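Local coordinates for protein 4-hydroxybutyrate CoA-transferase (Porphyromonas gingivalis, PDB 3EH7) that probably transfers coenzyme A between carboxylic acids such as acetate and 4-hydroxybutyrate, at residues 14-19 / 179-184; 27-32 / 119-124; 188-193 / 273-278; 318-323 / 374-379; 353-358 / 389-394. One frame throughout, in Å; residues are numbered along the deposited sequence.

Along the chain, contact 2 falls between the two segments of contact 1; contact 3 follows, and the segments of contacts 4 and 5 then alternate. Contacts 1 and 2, with centres about 18 Å apart, belong to one six-stranded parallel sheet in the N-terminal region. Contacts 4 and 5 lie in the C-terminal region, on the far side of the chain's centre from contact 1, with centres about 17 Å apart; contact 5 is part of the large mixed sheet and contact 4 borders a small one, and they touch where Ile319 and Gly323 pack on Val389 and Val392. Contact 3, about 25 to 32 Å from the others centre to centre, joins the two regions near the chain's middle.

Contact 1: residues 14-19 / 179-184; sequences RIVSAE and YIVMAD
Arg14 leads into a short, weakly bonded edge strand, 15-16, that pairs in parallel with strand 179-183 at the border of the six-stranded parallel sheet of the N-terminal region. Arg14 O receives Ile180 N at 3.0 Å. The Arg14 side chain crosses Ile180 and sets one guanidinium face over CD1, 4.1 Å from NH1, while NH1 itself is held by the carbonyls of Ile174 and Leu177. Ile15 bridges Ile180, their CA atoms 4.6 Å apart. Its CG1 meets Ile180 CG2, and its CG2, anti to the backbone N, reaches Met182 CG at 3.9 Å; the selenomethionine chain bends at chi2 and chi3, and its SE also approaches Ile15 CD1. Val16 returns the backbone bond, its N lying 2.8 Å from Ile180 O. The two bonds thus bracket Ile15, as parallel pairing requires. Val16 turns its side chain to the other face of the sheet, where CG1 lies obliquely to the Tyr179 ring and CG2 faces Val181 CG2. Beyond it the pairing opens: a water takes the hydrogen of Met182 N and donates to Val16 O, bridging the strands where a direct bond is missing. Ser17 follows the strand and N-caps helix 18-22, its OG accepting from Glu20 N. Ala18, in the first turn and also packed against helix 41-49, closes the contact with its CB 3.9 Å from Val181 CG1.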
# COMPACT_ATOMS: atom_id res chain seq x y z
N ARG A 14 -25.39 5.38 -37.40
CA ARG A 14 -25.09 5.82 -36.02
C ARG A 14 -24.23 7.09 -35.93
O ARG A 14 -23.93 7.54 -34.84
CB ARG A 14 -24.36 4.70 -35.27
CG ARG A 14 -25.27 3.56 -34.82
CD ARG A 14 -24.44 2.46 -34.17
NE ARG A 14 -23.73 1.67 -35.18
CZ ARG A 14 -22.51 1.15 -35.03
NH1 ARG A 14 -21.83 1.34 -33.90
NH2 ARG A 14 -21.96 0.46 -36.04
N ILE A 15 -23.86 7.65 -37.08
CA ILE A 15 -23.00 8.83 -37.14
C ILE A 15 -23.89 10.06 -36.94
O ILE A 15 -24.89 10.23 -37.60
CB ILE A 15 -22.17 8.89 -38.46
CG1 ILE A 15 -21.08 7.82 -38.44
CG2 ILE A 15 -21.52 10.25 -38.65
CD1 ILE A 15 -20.24 7.75 -39.70
N VAL A 16 -23.53 10.89 -35.97
CA VAL A 16 -24.34 12.07 -35.64
C VAL A 16 -23.40 13.21 -35.31
O VAL A 16 -22.20 13.02 -35.18
CB VAL A 16 -25.28 11.83 -34.41
CG1 VAL A 16 -26.18 10.62 -34.63
CG2 VAL A 16 -24.47 11.69 -33.16
N SER A 17 -23.96 14.41 -35.18
CA SER A 17 -23.16 15.54 -34.77
C SER A 17 -22.89 15.40 -33.27
O SER A 17 -23.62 14.69 -32.58
CB SER A 17 -23.91 16.83 -35.04
OG SER A 17 -24.90 17.04 -34.05
N ALA A 18 -21.84 16.09 -32.81
CA ALA A 18 -21.48 16.16 -31.38
C ALA A 18 -22.66 16.59 -30.51
O ALA A 18 -22.88 16.05 -29.43
CB ALA A 18 -20.29 17.13 -31.17
N GLU A 19 -23.40 17.58 -31.00
CA GLU A 19 -24.56 18.13 -30.30
C GLU A 19 -25.69 17.09 -30.18
O GLU A 19 -26.31 16.95 -29.12
CB GLU A 19 -25.06 19.38 -31.05
CG GLU A 19 -26.49 19.81 -30.70
CD GLU A 19 -26.82 21.24 -31.13
OE1 GLU A 19 -27.73 21.40 -31.97
OE2 GLU A 19 -26.19 22.21 -30.62
N TYR A 179 -23.42 5.95 -30.31
CA TYR A 179 -23.29 7.02 -31.28
C TYR A 179 -21.86 7.24 -31.67
O TYR A 179 -20.94 6.99 -30.89
CB TYR A 179 -23.87 8.32 -30.75
CG TYR A 179 -25.29 8.16 -30.32
CD1 TYR A 179 -26.33 8.33 -31.23
CD2 TYR A 179 -25.60 7.83 -29.00
CE1 TYR A 179 -27.65 8.17 -30.84
CE2 TYR A 179 -26.91 7.67 -28.60
CZ TYR A 179 -27.93 7.84 -29.51
OH TYR A 179 -29.22 7.69 -29.10
N ILE A 180 -21.69 7.66 -32.92
CA ILE A 180 -20.39 7.98 -33.49
C ILE A 180 -20.37 9.45 -33.91
O ILE A 180 -21.22 9.92 -34.66
CB ILE A 180 -20.06 7.10 -34.70
CG1 ILE A 180 -19.90 5.65 -34.27
CG2 ILE A 180 -18.78 7.58 -35.36
CD1 ILE A 180 -20.04 4.67 -35.46
N VAL A 181 -19.39 10.18 -33.40
CA VAL A 181 -19.23 11.57 -33.75
C VAL A 181 -17.92 11.72 -34.53
O VAL A 181 -16.84 11.47 -33.99
CB VAL A 181 -19.21 12.42 -32.47
CG1 VAL A 181 -18.85 13.86 -32.80
CG2 VAL A 181 -20.56 12.31 -31.76
N MSE A 182 -18.01 12.11 -35.80
CA MSE A 182 -16.78 12.24 -36.60
C MSE A 182 -16.02 13.53 -36.25
O MSE A 182 -16.63 14.56 -35.91
CB MSE A 182 -17.07 12.15 -38.11
CG MSE A 182 -17.71 10.81 -38.60
SE MSE A 182 -16.78 9.23 -38.02
CE MSE A 182 -15.05 9.64 -38.88
N ALA A 183 -14.70 13.48 -36.30
CA ALA A 183 -13.89 14.67 -36.03
C ALA A 183 -12.55 14.67 -36.80
O ALA A 183 -12.11 13.65 -37.33
CB ALA A 183 -13.66 14.81 -34.56
N ASP A 184 -11.91 15.84 -36.84
CA ASP A 184 -10.59 15.97 -37.45
C ASP A 184 -9.86 17.16 -36.82
O ASP A 184 -10.05 18.30 -37.21
CB ASP A 184 -10.72 16.12 -38.97
CG ASP A 184 -9.37 16.11 -39.70
OD1 ASP A 184 -8.33 15.79 -39.07
OD2 ASP A 184 -9.35 16.44 -40.91
O HOH W 1 -20.16 13.27 -37.02

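Contact 2: residues 27-32 / 119-124; sequences NGERVA and HIDVAI
Glu29 and Asp121 lay their carboxylates almost parallel, the planes 5° apart and stacked, although their side chains cross at a slant. Carbon does most of the touching: Glu29 CG lies 3.7 Å from Asp121 CG, while Glu29 OE2 and Asp121 OD1 remain 4.4 Å apart. Such proximity of like charges would be costly by itself, but each group has its own polar partners. Lys26 forms a salt bridge with Glu29 OE2. Asp121 OD2 accepts Arg30 N on its anti side at 2.9 Å, along a nearly straight bond (173° at the hydrogen), and Asp121 OD1 takes His119 NE2 from well above the carboxylate plane. Asp121 OD1 lies in the plane of the His119 ring, and Asp116 holds the other nitrogen, ND1, so the ring is fixed at both ends. Arg30 reaches back to His119: with CG anti to the backbone N (chi1 -170°) and a bend at chi3, it brings NH1 to His119 O at 2.8 Å, while NH2 pairs with Glu58. Arg30 O is gripped by two amides in succession, Asp121 N and Val122 N. Past this point the backbone bonds become regular, Ala32 N reaching Val122 O and Ile124 N reaching Ala32 O at 2.9 Å. Val31 and Val122 lie side by side on one face, where Val31 CG1 also meets Ile124 CD1. On the other face Ala32 CB packs on Ile120 CD1, 3.9 Å away, and both residues touch Ala148 of helix 145-151. Neighbouring parallel strands with helices packed on the sheet are the layout of an alpha/beta fold, consistent with a Rossmann-like domain.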
# COMPACT_ATOMS: atom_id res chain seq x y z
N ASN A 27 -29.91 14.20 -16.96
CA ASN A 27 -29.53 14.86 -15.71
C ASN A 27 -29.25 13.85 -14.61
O ASN A 27 -29.90 12.81 -14.54
CB ASN A 27 -30.58 15.88 -15.24
CG ASN A 27 -30.09 17.32 -15.37
OD1 ASN A 27 -29.09 17.74 -14.73
ND2 ASN A 27 -30.78 18.09 -16.21
N GLY A 28 -28.26 14.15 -13.78
CA GLY A 28 -27.88 13.26 -12.70
C GLY A 28 -26.98 12.09 -13.08
O GLY A 28 -26.66 11.29 -12.22
N GLU A 29 -26.61 11.97 -14.36
CA GLU A 29 -25.78 10.85 -14.82
C GLU A 29 -24.30 11.17 -14.60
O GLU A 29 -23.91 12.33 -14.47
CB GLU A 29 -26.07 10.51 -16.29
CG GLU A 29 -27.39 9.70 -16.47
CD GLU A 29 -27.64 9.30 -17.91
OE1 GLU A 29 -27.00 9.89 -18.82
OE2 GLU A 29 -28.48 8.39 -18.14
N ARG A 30 -23.48 10.13 -14.49
CA ARG A 30 -22.04 10.31 -14.45
C ARG A 30 -21.46 9.99 -15.83
O ARG A 30 -21.73 8.93 -16.40
CB ARG A 30 -21.38 9.43 -13.39
CG ARG A 30 -19.93 9.80 -13.19
CD ARG A 30 -19.17 8.84 -12.30
NE ARG A 30 -19.23 9.20 -10.89
CZ ARG A 30 -20.13 8.73 -10.03
NH1 ARG A 30 -21.08 7.89 -10.44
NH2 ARG A 30 -20.10 9.11 -8.77
N VAL A 31 -20.66 10.91 -16.35
CA VAL A 31 -20.11 10.81 -17.70
C VAL A 31 -18.62 10.72 -17.56
O VAL A 31 -18.02 11.58 -16.93
CB VAL A 31 -20.45 12.08 -18.51
CG1 VAL A 31 -19.92 11.95 -19.93
CG2 VAL A 31 -21.93 12.34 -18.50
N ALA A 32 -18.02 9.65 -18.11
CA ALA A 32 -16.57 9.48 -18.11
C ALA A 32 -16.06 9.93 -19.48
O ALA A 32 -16.71 9.70 -20.49
CB ALA A 32 -16.21 8.04 -17.86
N HIS A 119 -20.10 3.93 -10.74
CA HIS A 119 -21.02 3.72 -11.83
C HIS A 119 -20.85 4.81 -12.87
O HIS A 119 -20.85 6.01 -12.55
CB HIS A 119 -22.47 3.70 -11.31
CG HIS A 119 -23.50 3.61 -12.39
ND1 HIS A 119 -23.93 2.40 -12.91
CD2 HIS A 119 -24.18 4.57 -13.06
CE1 HIS A 119 -24.83 2.62 -13.85
NE2 HIS A 119 -25.00 3.93 -13.97
N ILE A 120 -20.75 4.40 -14.13
CA ILE A 120 -20.62 5.32 -15.24
C ILE A 120 -21.81 5.12 -16.17
O ILE A 120 -21.98 4.05 -16.76
CB ILE A 120 -19.30 5.09 -15.98
CG1 ILE A 120 -18.15 5.63 -15.14
CG2 ILE A 120 -19.34 5.74 -17.36
CD1 ILE A 120 -16.85 5.02 -15.50
N ASP A 121 -22.62 6.16 -16.34
CA ASP A 121 -23.76 6.03 -17.18
C ASP A 121 -23.39 6.22 -18.66
O ASP A 121 -24.01 5.60 -19.53
CB ASP A 121 -24.81 7.06 -16.78
CG ASP A 121 -25.30 6.87 -15.35
OD1 ASP A 121 -26.21 6.05 -15.14
OD2 ASP A 121 -24.78 7.54 -14.44
N VAL A 122 -22.42 7.10 -18.92
CA VAL A 122 -22.04 7.49 -20.27
C VAL A 122 -20.52 7.55 -20.37
O VAL A 122 -19.86 8.11 -19.49
CB VAL A 122 -22.64 8.84 -20.63
CG1 VAL A 122 -22.25 9.24 -22.05
CG2 VAL A 122 -24.14 8.77 -20.53
N ALA A 123 -19.97 6.94 -21.41
CA ALA A 123 -18.54 7.02 -21.72
C ALA A 123 -18.44 7.77 -23.04
O ALA A 123 -19.03 7.35 -24.04
CB ALA A 123 -17.91 5.63 -21.86
N ILE A 124 -17.73 8.89 -23.03
CA ILE A 124 -17.42 9.58 -24.28
C ILE A 124 -15.93 9.35 -24.50
O ILE A 124 -15.09 9.94 -23.80
CB ILE A 124 -17.76 11.07 -24.26
CG1 ILE A 124 -19.16 11.32 -23.72
CG2 ILE A 124 -17.74 11.63 -25.67
CD1 ILE A 124 -19.57 12.80 -23.72
O HOH W 2 -26.98 6.09 -19.87
O HOH W 3 -27.62 5.24 -17.68

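Contact 3: residues 188-193 / 273-278; sequences YSLAKP and FLMGSE
Gly276 O accepts the backbone N-H of Leu190 at 3.0 Å, the one direct hydrogen bond between segments 188-193 and 273-278. The donor does not follow the carbonyl: it stands 67° out of the carbonyl plane, with a C=O...N angle of 112°, so the peptide edge of Leu190 comes in over the flat side of the group. The same oxygen also lies 3.1 Å from Ser189 CA, a CA-H...O contact. Beside this polar point, Leu190 and Met275 cross at about a right angle. Met275 CG is anti to the backbone N (chi1 178°), which puts it 3.5 Å from Leu190 CD1. The selenomethionine was modelled in two conformers and this approach is that of one of them, hence tentative. Tyr281 links both sides, its hydroxyl hydrogen-bonded to Tyr188 O and to Gly276 N. Ser277, whose CB lies 4.0 Å from Leu190 O, directs OG to Asp246 and more weakly to Asp279 N. Segment 188-193, on its way to helix 197-208, thus crosses the N-cap turn that leads from strand 273-274 into helix 278-284.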
# COMPACT_ATOMS: atom_id res chain seq x y z
N TYR A 188 -4.70 17.17 -27.92
CA TYR A 188 -3.94 18.08 -27.04
C TYR A 188 -2.48 17.67 -27.02
O TYR A 188 -2.18 16.48 -26.92
CB TYR A 188 -4.49 18.12 -25.60
CG TYR A 188 -5.83 18.81 -25.49
CD1 TYR A 188 -6.00 20.11 -25.96
CD2 TYR A 188 -6.93 18.18 -24.93
CE1 TYR A 188 -7.23 20.77 -25.87
CE2 TYR A 188 -8.17 18.83 -24.83
CZ TYR A 188 -8.31 20.11 -25.30
OH TYR A 188 -9.53 20.75 -25.21
N SER A 189 -1.59 18.65 -27.18
CA SER A 189 -0.16 18.42 -27.10
C SER A 189 0.49 19.22 -25.98
O SER A 189 -0.07 20.18 -25.46
CB SER A 189 0.52 18.71 -28.42
OG SER A 189 0.34 20.05 -28.77
N LEU A 190 1.69 18.81 -25.63
CA LEU A 190 2.49 19.46 -24.61
C LEU A 190 3.77 19.90 -25.25
O LEU A 190 4.41 19.13 -25.98
CB LEU A 190 2.90 18.45 -23.56
CG LEU A 190 1.93 17.94 -22.52
CD1 LEU A 190 2.69 16.86 -21.77
CD2 LEU A 190 1.49 19.05 -21.60
N ALA A 191 4.16 21.13 -24.93
CA ALA A 191 5.53 21.59 -25.15
C ALA A 191 6.35 21.20 -23.94
O ALA A 191 5.84 21.16 -22.81
CB ALA A 191 5.56 23.12 -25.34
N LYS A 192 7.63 20.90 -24.17
CA LYS A 192 8.55 20.56 -23.09
C LYS A 192 8.92 21.85 -22.38
O LYS A 192 9.14 22.85 -23.04
CB LYS A 192 9.80 19.84 -23.61
CG LYS A 192 9.61 18.33 -23.88
CD LYS A 192 10.65 17.79 -24.89
CE LYS A 192 11.99 17.50 -24.23
NZ LYS A 192 11.94 16.28 -23.41
N PRO A 193 8.95 21.84 -21.03
CA PRO A 193 9.24 23.05 -20.26
C PRO A 193 10.72 23.34 -20.16
O PRO A 193 11.53 22.47 -20.41
CB PRO A 193 8.70 22.71 -18.88
CG PRO A 193 8.90 21.21 -18.77
CD PRO A 193 8.85 20.65 -20.17
N PHE A 273 -1.43 5.50 -20.80
CA PHE A 273 -1.82 6.68 -21.59
C PHE A 273 -0.55 7.43 -22.04
O PHE A 273 0.57 7.17 -21.56
CB PHE A 273 -2.85 7.58 -20.86
CG PHE A 273 -2.27 8.51 -19.80
CD1 PHE A 273 -2.04 8.06 -18.50
CD2 PHE A 273 -1.99 9.84 -20.10
CE1 PHE A 273 -1.52 8.90 -17.50
CE2 PHE A 273 -1.44 10.71 -19.10
CZ PHE A 273 -1.22 10.24 -17.80
N LEU A 274 -0.74 8.31 -23.02
CA LEU A 274 0.39 9.05 -23.64
C LEU A 274 0.01 10.49 -23.84
O LEU A 274 -1.16 10.80 -24.08
CB LEU A 274 0.74 8.46 -25.00
CG LEU A 274 1.15 7.00 -25.02
CD1 LEU A 274 1.20 6.48 -26.44
CD2 LEU A 274 2.48 6.80 -24.27
N MSE A 275 1.00 11.37 -23.72
CA MSE A 275 0.83 12.79 -24.03
C MSE A 275 2.17 13.42 -24.37
O MSE A 275 3.18 13.12 -23.73
CB MSE A 275 0.19 13.52 -22.85
CG MSE A 275 0.02 15.01 -23.09
SE MSE A 275 -1.24 15.82 -21.88
CE MSE A 275 -1.56 14.32 -20.71
N GLY A 276 2.19 14.29 -25.38
CA GLY A 276 3.43 14.94 -25.78
C GLY A 276 3.19 15.79 -26.99
O GLY A 276 2.09 16.27 -27.19
N SER A 277 4.22 15.99 -27.80
CA SER A 277 4.11 16.81 -28.98
C SER A 277 3.47 16.02 -30.10
O SER A 277 3.29 14.80 -30.02
CB SER A 277 5.49 17.31 -29.43
OG SER A 277 6.23 16.24 -30.00
N GLU A 278 3.14 16.74 -31.17
CA GLU A 278 2.64 16.10 -32.39
C GLU A 278 3.62 15.04 -32.87
O GLU A 278 3.22 14.01 -33.42
CB GLU A 278 2.37 17.16 -33.46
CG GLU A 278 1.19 16.85 -34.37
CD GLU A 278 -0.04 16.28 -33.65
OE1 GLU A 278 -0.42 16.77 -32.53
OE2 GLU A 278 -0.62 15.32 -34.20

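Contact 4: residues 318-323 / 374-379; sequences EIDLMG and PIIAEG
A small mixed sheet of the C-terminal region has strand 318-320 beside strand 372-373, and in this contact the chain leaving strand 372-373 doubles back alongside strand 318-320. Glu318 makes the direct link: its OE2 accepts Ala377 N at 2.7 Å on the syn side of the carboxylate, along a bond of 167° at the hydrogen. CG sits between the backbone N and the carbonyl carbon (chi1 65°), and the chain beyond is extended, which carries the carboxylate to the loop backbone and also brings OE2 to 3.5 Å from Ala377 CB. Its other oxygen, OE1, receives a water that donates as well to Ile375 O. Asp320 works through water too: OD2 accepts from one that in turn takes the hydrogen of Ile376 N, and a second, more distant water joins OD2 to Pro374 O. The same side chain forms an Asx turn, OD1 accepting Met322 N at 3.0 Å from above the carboxylate plane, and this lies within a type I beta turn from Asp320 to Gly323 closed by Gly323 N to Asp320 O at 2.9 Å. Gln324 N is a further donor to OD1. Apolar contact is modest: Ile376 CG2 lies 3.9 Å from Asp320 CB, and Leu321 CD1 reaches Pro374 CA at 4.0 Å, Leu321 and Pro374 both packing on Leu425 of helix 419-433. Met322 and Ile375 pack against Gly379 and Glu378 of the second subunit.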
# COMPACT_ATOMS: atom_id res chain seq x y z
N GLU A 318 4.72 17.74 -0.80
CA GLU A 318 5.56 17.83 0.40
C GLU A 318 5.81 16.46 0.99
O GLU A 318 5.06 15.49 0.73
CB GLU A 318 4.95 18.78 1.45
CG GLU A 318 3.64 18.31 2.02
CD GLU A 318 2.97 19.29 3.00
OE1 GLU A 318 3.56 20.31 3.41
OE2 GLU A 318 1.82 18.98 3.39
N ILE A 319 6.88 16.38 1.77
CA ILE A 319 7.25 15.20 2.53
C ILE A 319 7.67 15.64 3.93
O ILE A 319 8.39 16.64 4.10
CB ILE A 319 8.33 14.35 1.83
CG1 ILE A 319 8.75 13.18 2.73
CG2 ILE A 319 9.57 15.15 1.56
CD1 ILE A 319 9.43 12.09 2.01
N ASP A 320 7.15 14.95 4.94
CA ASP A 320 7.46 15.33 6.30
C ASP A 320 8.71 14.60 6.76
O ASP A 320 9.23 13.73 6.06
CB ASP A 320 6.27 15.22 7.26
CG ASP A 320 5.91 13.80 7.66
OD1 ASP A 320 6.63 12.84 7.32
OD2 ASP A 320 4.86 13.66 8.32
N LEU A 321 9.19 14.96 7.93
CA LEU A 321 10.45 14.42 8.44
C LEU A 321 10.42 12.91 8.75
O LEU A 321 11.47 12.32 8.99
CB LEU A 321 10.91 15.21 9.66
CG LEU A 321 11.43 16.62 9.35
CD1 LEU A 321 11.82 17.36 10.60
CD2 LEU A 321 12.58 16.59 8.35
N MSE A 322 9.22 12.31 8.78
CA MSE A 322 9.08 10.86 9.00
C MSE A 322 9.10 10.12 7.69
O MSE A 322 9.27 8.90 7.67
CB MSE A 322 7.77 10.56 9.75
CG MSE A 322 7.71 11.17 11.12
SE MSE A 322 6.17 10.53 12.09
CE MSE A 322 4.78 10.96 10.78
N GLY A 323 8.90 10.86 6.60
CA GLY A 323 8.81 10.28 5.28
C GLY A 323 7.39 10.18 4.72
O GLY A 323 7.23 9.56 3.69
N PRO A 374 8.39 19.77 8.73
CA PRO A 374 8.28 19.07 10.01
C PRO A 374 6.94 18.31 10.16
O PRO A 374 6.92 17.22 10.72
CB PRO A 374 8.42 20.18 11.04
CG PRO A 374 8.17 21.46 10.31
CD PRO A 374 8.43 21.24 8.87
N ILE A 375 5.84 18.89 9.67
CA ILE A 375 4.51 18.30 9.78
C ILE A 375 3.79 18.60 8.48
O ILE A 375 3.90 19.69 7.93
CB ILE A 375 3.69 18.88 10.97
CG1 ILE A 375 4.29 18.49 12.30
CG2 ILE A 375 2.24 18.36 10.96
CD1 ILE A 375 3.99 19.50 13.36
N ILE A 376 3.05 17.63 7.95
CA ILE A 376 2.30 17.88 6.72
C ILE A 376 1.29 19.00 6.94
O ILE A 376 0.96 19.33 8.07
CB ILE A 376 1.59 16.61 6.19
CG1 ILE A 376 0.46 16.14 7.14
CG2 ILE A 376 2.62 15.48 5.89
CD1 ILE A 376 -0.31 14.86 6.62
N ALA A 377 0.78 19.56 5.86
CA ALA A 377 -0.18 20.63 5.98
C ALA A 377 -1.49 20.11 6.60
O ALA A 377 -1.84 18.95 6.46
CB ALA A 377 -0.43 21.29 4.62
N GLU A 378 -2.17 20.99 7.32
CA GLU A 378 -3.43 20.70 7.98
C GLU A 378 -4.42 20.10 7.01
O GLU A 378 -4.71 20.69 6.00
CB GLU A 378 -3.98 22.03 8.49
CG GLU A 378 -5.29 21.95 9.17
CD GLU A 378 -5.12 21.67 10.62
OE1 GLU A 378 -4.10 21.04 10.99
OE2 GLU A 378 -6.03 22.08 11.38
N GLY A 379 -4.93 18.91 7.30
CA GLY A 379 -5.90 18.25 6.44
C GLY A 379 -5.34 17.62 5.18
O GLY A 379 -6.11 17.07 4.38
O HOH W 4 3.43 21.63 5.64
O HOH W 5 3.32 15.22 9.60
O HOH W 6 5.51 14.53 11.40

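Contact 5: residues 353-358 / 389-394; sequences NGKSIM and VDYVVT
Tyr391 leaves strand 391-394 beside Ser356 and Ile357, and one side of its side chain, from CB through CD1 and CE1 to OH, follows strand 355-359. CB lies 3.4 Å from Ser356 O and 4.0 Å from Ile357 CG1. With CG anti to the carbonyl carbon (chi1 -66°), the ring brings its CD1 edge to Ser356 O, which lies in the ring plane. CE1 follows along the extended Lys355 chain, 3.9 Å from CD, and OH comes to the same carbon; the lysine NZ passes on to Leu209 O. The strands run parallel: Tyr391 N binds Ser356 O, Met358 N binds Tyr391 O at 2.9 Å, and Val393 N binds Met358 O at 2.8 Å. Further along the strands, Ile357 CG2 and Val393 CG2 press together at 3.4 Å, closer than usual for carbons. At the start of the pairing, Asp390 OD2 accepts Ser356 N at 3.1 Å on its anti side, and a water joins OD2 to Gly354 O, while OD1 goes to Gln400. A second water takes the hydrogen of Asp390 N and donates to Tyr391 O. Where the parallel ladder starts, a carboxylate therefore stands in for a backbone acceptor, its charge probably tempered by the amide and water around it.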
# COMPACT_ATOMS: atom_id res chain seq x y z
N ASN A 353 15.69 -5.84 -7.47
CA ASN A 353 16.52 -4.64 -7.39
C ASN A 353 15.74 -3.35 -7.70
O ASN A 353 16.30 -2.39 -8.20
CB ASN A 353 17.74 -4.78 -8.31
CG ASN A 353 18.67 -3.57 -8.27
OD1 ASN A 353 18.87 -2.94 -7.22
ND2 ASN A 353 19.25 -3.23 -9.43
N GLY A 354 14.44 -3.34 -7.41
CA GLY A 354 13.61 -2.17 -7.64
C GLY A 354 13.90 -0.97 -6.73
O GLY A 354 14.40 -1.14 -5.61
N LYS A 355 13.59 0.23 -7.23
CA LYS A 355 13.81 1.49 -6.52
C LYS A 355 12.64 2.39 -6.83
O LYS A 355 12.21 2.39 -7.94
CB LYS A 355 15.04 2.23 -7.08
CG LYS A 355 16.30 1.40 -7.11
CD LYS A 355 17.56 2.22 -7.43
CE LYS A 355 18.68 1.27 -7.75
NZ LYS A 355 20.00 1.91 -8.06
N SER A 356 12.13 3.14 -5.86
CA SER A 356 11.29 4.25 -6.18
C SER A 356 11.91 5.50 -5.61
O SER A 356 12.55 5.51 -4.53
CB SER A 356 9.88 4.06 -5.67
OG SER A 356 9.80 4.25 -4.30
N ILE A 357 11.72 6.57 -6.37
CA ILE A 357 12.29 7.86 -6.09
C ILE A 357 11.19 8.90 -6.06
O ILE A 357 10.36 8.97 -6.97
CB ILE A 357 13.32 8.27 -7.19
CG1 ILE A 357 14.44 7.24 -7.26
CG2 ILE A 357 13.86 9.69 -6.93
CD1 ILE A 357 15.20 7.22 -8.56
N MSE A 358 11.17 9.68 -5.00
CA MSE A 358 10.36 10.90 -4.91
C MSE A 358 11.36 12.07 -5.20
O MSE A 358 12.17 12.38 -4.37
CB MSE A 358 9.75 11.03 -3.53
CG MSE A 358 8.66 9.95 -3.22
SE MSE A 358 7.15 10.21 -4.44
CE MSE A 358 6.31 8.49 -4.18
N VAL A 389 8.05 4.67 1.62
CA VAL A 389 8.90 5.60 0.86
C VAL A 389 10.31 4.99 0.79
O VAL A 389 10.73 4.33 1.74
CB VAL A 389 8.85 6.98 1.53
CG1 VAL A 389 9.35 6.88 3.01
CG2 VAL A 389 9.67 8.02 0.72
N ASP A 390 11.02 5.19 -0.32
CA ASP A 390 12.32 4.57 -0.55
C ASP A 390 13.36 5.71 -0.64
O ASP A 390 13.81 6.20 0.39
CB ASP A 390 12.19 3.71 -1.81
CG ASP A 390 13.40 2.89 -2.12
OD1 ASP A 390 14.33 2.88 -1.30
OD2 ASP A 390 13.37 2.22 -3.21
N TYR A 391 13.69 6.18 -1.86
CA TYR A 391 14.56 7.33 -2.08
C TYR A 391 13.80 8.63 -2.19
O TYR A 391 12.69 8.71 -2.77
CB TYR A 391 15.34 7.18 -3.39
CG TYR A 391 16.35 6.07 -3.42
CD1 TYR A 391 15.99 4.80 -3.88
CD2 TYR A 391 17.67 6.29 -3.05
CE1 TYR A 391 16.91 3.76 -3.93
CE2 TYR A 391 18.63 5.26 -3.11
CZ TYR A 391 18.22 4.00 -3.56
OH TYR A 391 19.09 2.98 -3.63
N VAL A 392 14.42 9.68 -1.67
CA VAL A 392 13.93 11.03 -1.86
C VAL A 392 15.08 11.83 -2.44
O VAL A 392 16.21 11.72 -1.97
CB VAL A 392 13.45 11.67 -0.53
CG1 VAL A 392 13.09 13.14 -0.74
CG2 VAL A 392 12.27 10.86 0.05
N VAL A 393 14.80 12.60 -3.49
CA VAL A 393 15.85 13.34 -4.20
C VAL A 393 15.48 14.80 -4.40
O VAL A 393 14.38 15.12 -4.89
CB VAL A 393 16.12 12.72 -5.60
CG1 VAL A 393 17.18 13.51 -6.33
CG2 VAL A 393 16.54 11.23 -5.49
N THR A 394 16.39 15.68 -3.99
CA THR A 394 16.30 17.11 -4.29
C THR A 394 17.55 17.58 -5.02
O THR A 394 18.46 16.79 -5.26
CB THR A 394 16.11 17.96 -3.03
OG1 THR A 394 17.34 18.01 -2.31
CG2 THR A 394 14.98 17.41 -2.14
O HOH W 7 15.24 0.31 -3.41
O HOH W 8 10.31 6.80 -2.72